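PDB 3DEM: complement factor MASP-3 from Homo sapiens, which probably acts as a serine protease of the complement system that associates with mannan-binding lectin and ficolins through its calcium-binding CUB and EGF modules. Local coordinates for residues 135-140 against 148-153; 156-161 against 188-193; 192-197 against 257-262. All blocks are in the same frame, centred on the assembly; numbering follows the deposited sequence.

Contact 1 of 3, residues 135-140 against 148-153; sequences DHYCHN and SCRFGY. With CA (calcium ion), chain D.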
loop_
_atom_site.group_PDB
_atom_site.type_symbol
_atom_site.label_atom_id
_atom_site.label_comp_id
_atom_site.label_asym_id
_atom_site.label_seq_id
_atom_site.Cartn_x
_atom_site.Cartn_y
_atom_site.Cartn_z
ATOM N N ASP A 135 -7.246 -8.125 20.350
ATOM C CA ASP A 135 -8.088 -7.745 21.481
ATOM C C ASP A 135 -8.213 -6.216 21.587
ATOM O O ASP A 135 -9.323 -5.689 21.679
ATOM C CB ASP A 135 -7.520 -8.343 22.771
ATOM C CG ASP A 135 -8.461 -8.215 23.961
ATOM O OD1 ASP A 135 -9.614 -7.768 23.795
ATOM O OD2 ASP A 135 -8.039 -8.576 25.077
ATOM N N HIS A 136 -7.082 -5.512 21.559
ATOM C CA HIS A 136 -7.093 -4.050 21.646
ATOM C C HIS A 136 -6.733 -3.384 20.315
ATOM O O HIS A 136 -7.618 -3.018 19.542
ATOM C CB HIS A 136 -6.165 -3.544 22.759
ATOM C CG HIS A 136 -6.645 -3.858 24.141
ATOM N ND1 HIS A 136 -5.897 -3.588 25.268
ATOM C CD2 HIS A 136 -7.791 -4.428 24.580
ATOM C CE1 HIS A 136 -6.563 -3.970 26.341
ATOM N NE2 HIS A 136 -7.715 -4.485 25.952
ATOM N N TYR A 137 -5.436 -3.237 20.048
ATOM C CA TYR A 137 -4.974 -2.561 18.836
ATOM C C TYR A 137 -4.459 -3.528 17.774
ATOM O O TYR A 137 -3.747 -4.485 18.081
ATOM C CB TYR A 137 -3.865 -1.563 19.167
ATOM C CG TYR A 137 -4.232 -0.521 20.196
ATOM C CD1 TYR A 137 -5.272 0.371 19.968
ATOM C CD2 TYR A 137 -3.520 -0.410 21.385
ATOM C CE1 TYR A 137 -5.605 1.344 20.912
ATOM C CE2 TYR A 137 -3.843 0.545 22.329
ATOM C CZ TYR A 137 -4.885 1.420 22.088
ATOM O OH TYR A 137 -5.200 2.379 23.022
ATOM N N CYS A 138 -4.817 -3.259 16.522
ATOM C CA CYS A 138 -4.255 -3.971 15.381
ATOM C C CYS A 138 -3.381 -3.009 14.578
ATOM O O CYS A 138 -3.769 -1.872 14.342
ATOM C CB CYS A 138 -5.371 -4.531 14.493
ATOM S SG CYS A 138 -4.807 -5.570 13.107
ATOM N N HIS A 139 -2.198 -3.465 14.173
ATOM C CA HIS A 139 -1.278 -2.640 13.390
ATOM C C HIS A 139 -0.956 -3.345 12.078
ATOM O O HIS A 139 -0.427 -4.459 12.067
ATOM C CB HIS A 139 0.016 -2.370 14.162
ATOM C CG HIS A 139 -0.197 -1.801 15.531
ATOM N ND1 HIS A 139 -0.236 -0.445 15.776
ATOM C CD2 HIS A 139 -0.379 -2.405 16.731
ATOM C CE1 HIS A 139 -0.435 -0.238 17.065
ATOM N NE2 HIS A 139 -0.528 -1.410 17.667
ATOM N N ASN A 140 -1.287 -2.695 10.969
ATOM C CA ASN A 140 -1.013 -3.258 9.658
ATOM C C ASN A 140 0.355 -2.844 9.152
ATOM O O ASN A 140 0.792 -1.710 9.369
ATOM C CB ASN A 140 -2.079 -2.821 8.652
ATOM C CG ASN A 140 -1.940 -3.525 7.311
ATOM O OD1 ASN A 140 -1.753 -4.738 7.250
ATOM N ND2 ASN A 140 -2.040 -2.767 6.234
ATOM N N SER A 148 -1.170 -5.070 19.547
ATOM C CA SER A 148 -0.572 -4.482 20.741
ATOM C C SER A 148 -1.686 -4.140 21.730
ATOM O O SER A 148 -2.870 -4.282 21.414
ATOM C CB SER A 148 0.271 -3.246 20.399
ATOM O OG SER A 148 -0.538 -2.090 20.268
ATOM N N CYS A 149 -1.314 -3.688 22.922
ATOM C CA CYS A 149 -2.296 -3.489 23.983
ATOM C C CYS A 149 -2.339 -2.070 24.522
ATOM O O CYS A 149 -1.388 -1.305 24.367
ATOM C CB CYS A 149 -2.042 -4.473 25.122
ATOM S SG CYS A 149 -2.171 -6.179 24.575
ATOM N N ARG A 150 -3.454 -1.725 25.157
ATOM C CA ARG A 150 -3.565 -0.451 25.848
ATOM C C ARG A 150 -2.572 -0.363 26.995
ATOM O O ARG A 150 -2.165 -1.380 27.573
ATOM C CB ARG A 150 -4.964 -0.258 26.427
ATOM C CG ARG A 150 -6.089 -0.166 25.419
ATOM C CD ARG A 150 -7.390 0.177 26.135
ATOM N NE ARG A 150 -8.522 -0.556 25.575
ATOM C CZ ARG A 150 -9.381 -1.283 26.290
ATOM N NH1 ARG A 150 -9.262 -1.369 27.613
ATOM N NH2 ARG A 150 -10.376 -1.912 25.675
ATOM N N PHE A 151 -2.211 0.871 27.325
ATOM C CA PHE A 151 -1.358 1.178 28.456
ATOM C C PHE A 151 -1.862 0.464 29.704
ATOM O O PHE A 151 -3.036 0.570 30.064
ATOM C CB PHE A 151 -1.343 2.695 28.669
ATOM C CG PHE A 151 -0.500 3.141 29.819
ATOM C CD1 PHE A 151 0.864 3.305 29.671
ATOM C CD2 PHE A 151 -1.078 3.420 31.043
ATOM C CE1 PHE A 151 1.641 3.730 30.734
ATOM C CE2 PHE A 151 -0.309 3.840 32.112
ATOM C CZ PHE A 151 1.053 3.996 31.955
ATOM N N GLY A 152 -0.972 -0.271 30.360
ATOM C CA GLY A 152 -1.334 -0.973 31.585
ATOM C C GLY A 152 -1.651 -2.437 31.350
ATOM O O GLY A 152 -1.872 -3.188 32.297
ATOM N N TYR A 153 -1.673 -2.843 30.082
ATOM C CA TYR A 153 -1.949 -4.234 29.716
ATOM C C TYR A 153 -0.725 -4.913 29.113
ATOM O O TYR A 153 0.210 -4.258 28.652
ATOM C CB TYR A 153 -3.086 -4.315 28.700
ATOM C CG TYR A 153 -4.469 -3.997 29.228
ATOM C CD1 TYR A 153 -5.380 -5.015 29.489
ATOM C CD2 TYR A 153 -4.878 -2.683 29.434
ATOM C CE1 TYR A 153 -6.653 -4.732 29.949
ATOM C CE2 TYR A 153 -6.148 -2.392 29.896
ATOM C CZ TYR A 153 -7.031 -3.420 30.149
ATOM O OH TYR A 153 -8.295 -3.152 30.614
HETATM CA CA CA D . -0.779 -6.263 5.927
HETATM O O HOH W 1 -4.632 -6.758 20.839
HETATM O O HOH W 2 -3.123 2.830 25.187
HETATM O O HOH W 3 -0.283 -8.403 4.994
#

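Contact 2 of 3, residues 156-161 against 188-193; sequences HTDNRT and PKSSEC. With NAG (2-acetamido-2-deoxy-beta-D-glucopyranose), chain C.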
loop_
_atom_site.group_PDB
_atom_site.type_symbol
_atom_site.label_atom_id
_atom_site.label_comp_id
_atom_site.label_asym_id
_atom_site.label_seq_id
_atom_site.Cartn_x
_atom_site.Cartn_y
_atom_site.Cartn_z
ATOM N N HIS A 156 -0.562 -11.155 25.569
ATOM C CA HIS A 156 -0.493 -12.543 26.012
ATOM C C HIS A 156 0.332 -13.405 25.051
ATOM O O HIS A 156 0.736 -12.947 23.988
ATOM C CB HIS A 156 -1.918 -13.098 26.164
ATOM C CG HIS A 156 -1.989 -14.441 26.824
ATOM N ND1 HIS A 156 -1.363 -14.720 28.021
ATOM C CD2 HIS A 156 -2.636 -15.575 26.465
ATOM C CE1 HIS A 156 -1.606 -15.975 28.360
ATOM N NE2 HIS A 156 -2.379 -16.514 27.436
ATOM N N THR A 157 0.574 -14.657 25.430
ATOM C CA THR A 157 1.395 -15.558 24.625
ATOM C C THR A 157 0.733 -15.965 23.305
ATOM O O THR A 157 1.367 -16.581 22.448
ATOM C CB THR A 157 1.786 -16.817 25.410
ATOM O OG1 THR A 157 0.637 -17.327 26.092
ATOM C CG2 THR A 157 2.866 -16.489 26.426
ATOM N N ASP A 158 -0.538 -15.614 23.143
ATOM C CA ASP A 158 -1.244 -15.866 21.891
ATOM C C ASP A 158 -1.002 -14.728 20.899
ATOM O O ASP A 158 -1.484 -14.765 19.766
ATOM C CB ASP A 158 -2.745 -16.069 22.141
ATOM C CG ASP A 158 -3.400 -14.873 22.827
ATOM O OD1 ASP A 158 -2.769 -13.798 22.924
ATOM O OD2 ASP A 158 -4.560 -15.014 23.271
ATOM N N ASN A 159 -0.253 -13.720 21.343
ATOM C CA ASN A 159 0.103 -12.566 20.520
ATOM C C ASN A 159 -1.106 -11.736 20.127
ATOM O O ASN A 159 -1.060 -10.974 19.171
ATOM C CB ASN A 159 0.858 -13.007 19.263
ATOM C CG ASN A 159 2.229 -13.566 19.574
ATOM O OD1 ASN A 159 2.922 -13.081 20.468
ATOM N ND2 ASN A 159 2.625 -14.594 18.838
ATOM N N ARG A 160 -2.185 -11.867 20.883
ATOM C CA ARG A 160 -3.461 -11.340 20.439
ATOM C C ARG A 160 -4.258 -10.684 21.563
ATOM O O ARG A 160 -4.702 -9.545 21.431
ATOM C CB ARG A 160 -4.264 -12.472 19.801
ATOM C CG ARG A 160 -5.530 -12.042 19.125
ATOM C CD ARG A 160 -6.129 -13.195 18.335
ATOM N NE ARG A 160 -6.345 -14.384 19.153
ATOM C CZ ARG A 160 -7.411 -14.573 19.926
ATOM N NH1 ARG A 160 -8.352 -13.640 19.987
ATOM N NH2 ARG A 160 -7.539 -15.691 20.641
ATOM N N THR A 161 -4.444 -11.401 22.667
ATOM C CA THR A 161 -5.219 -10.862 23.778
ATOM C C THR A 161 -4.360 -10.103 24.787
ATOM O O THR A 161 -3.141 -10.277 24.848
ATOM C CB THR A 161 -6.070 -11.947 24.476
ATOM O OG1 THR A 161 -5.223 -12.982 24.980
ATOM C CG2 THR A 161 -7.063 -12.545 23.501
ATOM N N PRO A 188 -10.153 -7.823 32.031
ATOM C CA PRO A 188 -9.133 -8.258 31.079
ATOM C C PRO A 188 -9.183 -9.761 30.804
ATOM O O PRO A 188 -9.366 -10.559 31.717
ATOM C CB PRO A 188 -7.822 -7.898 31.785
ATOM C CG PRO A 188 -8.186 -6.811 32.724
ATOM C CD PRO A 188 -9.560 -7.150 33.199
ATOM N N LYS A 189 -9.022 -10.128 29.541
ATOM C CA LYS A 189 -8.957 -11.515 29.133
ATOM C C LYS A 189 -7.632 -12.131 29.562
ATOM O O LYS A 189 -6.690 -11.415 29.913
ATOM C CB LYS A 189 -9.093 -11.617 27.611
ATOM C CG LYS A 189 -10.406 -11.077 27.063
ATOM C CD LYS A 189 -10.428 -11.121 25.539
ATOM C CE LYS A 189 -11.698 -10.495 24.988
ATOM N NZ LYS A 189 -11.806 -9.029 25.297
ATOM N N SER A 190 -7.581 -13.460 29.550
ATOM C CA SER A 190 -6.335 -14.209 29.709
ATOM C C SER A 190 -5.546 -13.851 30.959
ATOM O O SER A 190 -4.320 -13.847 30.936
ATOM C CB SER A 190 -5.454 -14.025 28.473
ATOM O OG SER A 190 -6.142 -14.446 27.317
ATOM N N SER A 191 -6.249 -13.574 32.047
ATOM C CA SER A 191 -5.606 -13.114 33.265
ATOM C C SER A 191 -5.823 -14.081 34.409
ATOM O O SER A 191 -6.722 -14.926 34.368
ATOM C CB SER A 191 -6.114 -11.721 33.649
ATOM O OG SER A 191 -5.754 -10.770 32.666
ATOM N N GLU A 192 -4.997 -13.928 35.439
ATOM C CA GLU A 192 -4.972 -14.826 36.577
ATOM C C GLU A 192 -4.699 -13.983 37.818
ATOM O O GLU A 192 -3.546 -13.701 38.140
ATOM C CB GLU A 192 -3.853 -15.836 36.367
ATOM C CG GLU A 192 -3.767 -16.952 37.389
ATOM C CD GLU A 192 -2.783 -18.018 36.942
ATOM O OE1 GLU A 192 -3.243 -19.120 36.578
ATOM O OE2 GLU A 192 -1.563 -17.744 36.902
ATOM N N CYS A 193 -5.767 -13.573 38.494
ATOM C CA CYS A 193 -5.667 -12.645 39.614
ATOM C C CYS A 193 -5.693 -13.365 40.947
ATOM O O CYS A 193 -6.570 -14.195 41.194
ATOM C CB CYS A 193 -6.820 -11.634 39.569
ATOM S SG CYS A 193 -6.980 -10.797 37.987
HETATM C C1 NAG C . 4.013 -14.892 19.108
HETATM C C2 NAG C . 3.697 -16.124 18.253
HETATM C C3 NAG C . 4.996 -16.810 17.847
HETATM C C4 NAG C . 5.745 -15.782 17.010
HETATM C C5 NAG C . 6.096 -14.639 17.967
HETATM C C6 NAG C . 7.023 -13.594 17.347
HETATM C C7 NAG C . 1.839 -17.687 18.318
HETATM C C8 NAG C . 1.024 -18.631 19.156
HETATM N N2 NAG C . 2.809 -17.031 18.955
HETATM O O3 NAG C . 4.774 -18.008 17.129
HETATM O O4 NAG C . 6.877 -16.356 16.384
HETATM O O5 NAG C . 4.901 -14.012 18.425
HETATM O O6 NAG C . 7.147 -12.525 18.272
HETATM O O7 NAG C . 1.610 -17.546 17.112
#

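Contact 3 of 3, residues 192-197 against 257-262; sequences ECLYTI and LILFHS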
loop_
_atom_site.group_PDB
_atom_site.type_symbol
_atom_site.label_atom_id
_atom_site.label_comp_id
_atom_site.label_asym_id
_atom_site.label_seq_id
_atom_site.Cartn_x
_atom_site.Cartn_y
_atom_site.Cartn_z
ATOM N N GLU A 192 -4.997 -13.928 35.439
ATOM C CA GLU A 192 -4.972 -14.826 36.577
ATOM C C GLU A 192 -4.699 -13.983 37.818
ATOM O O GLU A 192 -3.546 -13.701 38.140
ATOM C CB GLU A 192 -3.853 -15.836 36.367
ATOM C CG GLU A 192 -3.767 -16.952 37.389
ATOM C CD GLU A 192 -2.783 -18.018 36.942
ATOM O OE1 GLU A 192 -3.243 -19.120 36.578
ATOM O OE2 GLU A 192 -1.563 -17.744 36.902
ATOM N N CYS A 193 -5.767 -13.573 38.494
ATOM C CA CYS A 193 -5.667 -12.645 39.614
ATOM C C CYS A 193 -5.693 -13.365 40.947
ATOM O O CYS A 193 -6.570 -14.195 41.194
ATOM C CB CYS A 193 -6.820 -11.634 39.569
ATOM S SG CYS A 193 -6.980 -10.797 37.987
ATOM N N LEU A 194 -4.731 -13.034 41.801
ATOM C CA LEU A 194 -4.653 -13.585 43.149
ATOM C C LEU A 194 -4.853 -12.457 44.153
ATOM O O LEU A 194 -3.989 -11.583 44.286
ATOM C CB LEU A 194 -3.294 -14.248 43.381
ATOM C CG LEU A 194 -2.919 -15.403 42.446
ATOM C CD1 LEU A 194 -1.447 -15.781 42.582
ATOM C CD2 LEU A 194 -3.805 -16.632 42.677
ATOM N N TYR A 195 -5.997 -12.477 44.837
ATOM C CA TYR A 195 -6.294 -11.514 45.886
ATOM C C TYR A 195 -6.156 -12.182 47.244
ATOM O O TYR A 195 -6.769 -13.225 47.498
ATOM C CB TYR A 195 -7.708 -10.967 45.728
ATOM C CG TYR A 195 -8.005 -10.412 44.356
ATOM C CD1 TYR A 195 -7.703 -9.095 44.035
ATOM C CD2 TYR A 195 -8.605 -11.208 43.381
ATOM C CE1 TYR A 195 -7.989 -8.586 42.777
ATOM C CE2 TYR A 195 -8.886 -10.713 42.126
ATOM C CZ TYR A 195 -8.577 -9.408 41.828
ATOM O OH TYR A 195 -8.862 -8.919 40.576
ATOM N N THR A 196 -5.363 -11.578 48.121
ATOM C CA THR A 196 -5.053 -12.194 49.403
ATOM C C THR A 196 -5.484 -11.349 50.595
ATOM O O THR A 196 -5.059 -10.197 50.741
ATOM C CB THR A 196 -3.546 -12.481 49.509
ATOM O OG1 THR A 196 -3.122 -13.173 48.335
ATOM C CG2 THR A 196 -3.236 -13.329 50.732
ATOM N N ILE A 197 -6.334 -11.928 51.439
ATOM C CA ILE A 197 -6.744 -11.281 52.672
ATOM C C ILE A 197 -5.986 -11.958 53.806
ATOM O O ILE A 197 -6.046 -13.185 53.958
ATOM C CB ILE A 197 -8.271 -11.374 52.901
ATOM C CG1 ILE A 197 -9.034 -10.796 51.700
ATOM C CG2 ILE A 197 -8.672 -10.653 54.199
ATOM C CD1 ILE A 197 -10.522 -11.057 51.736
ATOM N N LEU A 257 -7.868 -16.680 50.245
ATOM C CA LEU A 257 -7.369 -16.439 48.899
ATOM C C LEU A 257 -8.499 -16.465 47.882
ATOM O O LEU A 257 -9.297 -17.401 47.844
ATOM C CB LEU A 257 -6.303 -17.463 48.508
ATOM C CG LEU A 257 -5.883 -17.400 47.035
ATOM C CD1 LEU A 257 -4.998 -16.179 46.756
ATOM C CD2 LEU A 257 -5.193 -18.687 46.601
ATOM N N ILE A 258 -8.562 -15.427 47.058
ATOM C CA ILE A 258 -9.514 -15.368 45.966
ATOM C C ILE A 258 -8.730 -15.458 44.663
ATOM O O ILE A 258 -7.842 -14.638 44.394
ATOM C CB ILE A 258 -10.334 -14.065 45.997
ATOM C CG1 ILE A 258 -11.108 -13.953 47.317
ATOM C CG2 ILE A 258 -11.296 -14.005 44.819
ATOM C CD1 ILE A 258 -11.284 -12.536 47.798
ATOM N N LEU A 259 -9.047 -16.473 43.868
ATOM C CA LEU A 259 -8.464 -16.630 42.551
ATOM C C LEU A 259 -9.513 -16.315 41.490
ATOM O O LEU A 259 -10.613 -16.879 41.501
ATOM C CB LEU A 259 -7.921 -18.051 42.362
ATOM C CG LEU A 259 -7.290 -18.374 40.997
ATOM C CD1 LEU A 259 -6.180 -19.413 41.109
ATOM C CD2 LEU A 259 -8.341 -18.831 39.991
ATOM N N PHE A 260 -9.173 -15.399 40.591
ATOM C CA PHE A 260 -10.040 -15.063 39.474
ATOM C C PHE A 260 -9.357 -15.386 38.154
ATOM O O PHE A 260 -8.323 -14.815 37.826
ATOM C CB PHE A 260 -10.456 -13.586 39.519
ATOM C CG PHE A 260 -11.359 -13.174 38.385
ATOM C CD1 PHE A 260 -12.469 -13.943 38.050
ATOM C CD2 PHE A 260 -11.109 -12.012 37.664
ATOM C CE1 PHE A 260 -13.307 -13.567 37.005
ATOM C CE2 PHE A 260 -11.940 -11.625 36.620
ATOM C CZ PHE A 260 -13.043 -12.406 36.289
ATOM N N HIS A 261 -9.943 -16.313 37.407
ATOM C CA HIS A 261 -9.383 -16.742 36.130
ATOM C C HIS A 261 -10.256 -16.240 34.990
ATOM O O HIS A 261 -11.476 -16.369 35.043
ATOM C CB HIS A 261 -9.293 -18.274 36.077
ATOM C CG HIS A 261 -8.728 -18.813 34.794
ATOM N ND1 HIS A 261 -9.517 -19.151 33.713
ATOM C CD2 HIS A 261 -7.454 -19.093 34.428
ATOM C CE1 HIS A 261 -8.752 -19.597 32.733
ATOM N NE2 HIS A 261 -7.496 -19.574 33.141
ATOM N N SER A 262 -9.634 -15.658 33.969
ATOM C CA SER A 262 -10.364 -15.264 32.765
ATOM C C SER A 262 -9.706 -15.835 31.511
ATOM O O SER A 262 -8.480 -15.834 31.390
ATOM C CB SER A 262 -10.508 -13.738 32.669
ATOM O OG SER A 262 -9.269 -13.099 32.413
#

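Contact 1 of 3, residues 135-140 against 148-153
Y137 and S148 form an antiparallel hydrogen-bonded pair with CA atoms 5.2 Å apart, Y137 N donating to S148 O and S148 N to Y137 O. This is the open end of the two-stranded hairpin of a calcium-binding EGF module, where the chain leaves the second strand toward a type II turn, R150 to Y153. Histidine suits the junction at H136, since its ring accepts a bond at its edge, carries a cation on its face and offers a C-H edge to an aromatic ring. Its CG lies anti to the carbonyl carbon (chi1 -69°), which brings ND1 in front of the backbone of R150; R150 N donates to ND1 almost straight, in the ring plane, at 3.1 Å. One ring face carries the R150 guanidinium, stacked flat with centres 3.9 Å apart and planes at 11°. The CE1 edge points into the face of Y153, a T-shaped pair whose ring planes stand at 83°. Arginine suits this place because its long chain, bent at chi3, turns a flat cation back over the imidazole. The Y137 ring meets R150 differently: its OH lies beside R150 CG, and a water joins that hydroxyl to F151 N. Disulfides C138-C124 and C149-C162 tie the hairpin to the rest of the module, and N140 OD1 binds calcium at 2.2 Å. H139 stacks on H115 of the second subunit and hydrogen-bonds through ND1 to Y42 OH of that subunit. Its remaining ring nitrogen, NE2, donates in the ring plane to S148 OG, 2.7 Å away.

Contact 2 of 3, residues 156-161 against 188-193
S190 reaches across to the 156-161 loop with a side chain just two atoms long, and both atoms find partners. Its CB sits over one face of the H156 ring, 3.9 Å from the centroid and only 15° off the normal, a CH-pi contact offset toward the rim; T157 OG1 lies over the opposite face. From CB, OG stands anti to the carbonyl carbon (chi1 -58°), which carries it past the ring to T161 OG1 at 2.9 Å. The distance suits a hydrogen bond, but the proton of S190 OG has another acceptor within reach and the bond is not settled. Serine suits the place with one carbon to lie on the imidazole and one hydroxyl for the threonine. T161 OG1 is itself held from behind, donating 2.7 Å to the syn lone pair of D158 OD2. The other oxygen, D158 OD1, accepts R160 N and T161 N from the same face of the carboxylate, so aspartate both shapes its loop and positions the threonine. Beside them the aliphatic part of K189 passes T161, CD to CG2 at 4.2 Å, before NZ leaves for salt bridges with D135 and E267. N159, bonded through ND2 to an N-acetylglucosamine, takes the positive phi of the loop's tip. An Asx turn at D158, overlapping the type I turn from H156 to N159, thus presents the end of the EGF module to the second CUB domain at an interdomain junction.

Contact 3 of 3, residues 192-197 against 257-262
Y195 and I258 face each other at the apolar centre, CB to CB 4.1 Å, on the inner side of a sheet of the second CUB domain, a jelly-roll-like beta-sandwich. The tyrosine ring turns its edge to the neighbouring strand: CD2 lies near I258 CG2, while CE2 reaches F260 CB at 4.2 Å, the two aromatic side chains running side by side. C193 lies beside F260, again CB to CB at 4.1 Å, and its sulfur is bonded to C166. At the far end I197 CD1 approaches I258 CD1. Beta-branched isoleucines and broad aromatic rings suit this buried face, which is covered by I178 of strand 175-179 and by W271, against which both Y195 and F260 set their rings. Behind these residues the strands run antiparallel, their axes 4.8 Å apart. C193 N to F260 O, F260 N to C193 O, Y195 N to I258 O and I258 N to Y195 O are all hydrogen bonds of 2.9 Å; between them, CA-H groups such as that of L259 lean on the carbonyl oxygens. The opposite face carries E192, L194, T196, L257, L259 and H261. Here L194 CD2 touches L259 CD1 at 4.0 Å, the two side chains lying side by side and pointing the same way. L257, with CG anti to the backbone N (chi1 171°), swings CD1 across to Y195 O and T196 OG1, where threonine offers a small hydroxyl beside the methyl. Where strand 192-198 begins and strand 255-261 ends, this face turns polar with E192 and H261. H261 stacks on Y227, and its NE2 remains 5.5 Å from E192 OE1, too far for direct contact.

Overall arrangement
From the N terminus, contact 1 comes first, closing the short hairpin loop of the EGF module. Once it has closed, contact 2 opens at 156-161 and spans the passage into the second CUB domain, returning at 188-193. Contact 3 begins on that returning segment, sharing E192 and C193, and closes a much longer loop at 257-262, pairing two strands within the second CUB domain. Contact 1 thus precedes both others, and no loop lies inside another. D135 joins contact 1 to contact 2 by its salt bridge to K189, and S262 joins contact 2 to contact 3 through P188 and S191. Contacts 1 and 3 do not touch, their centres about 24 Å apart.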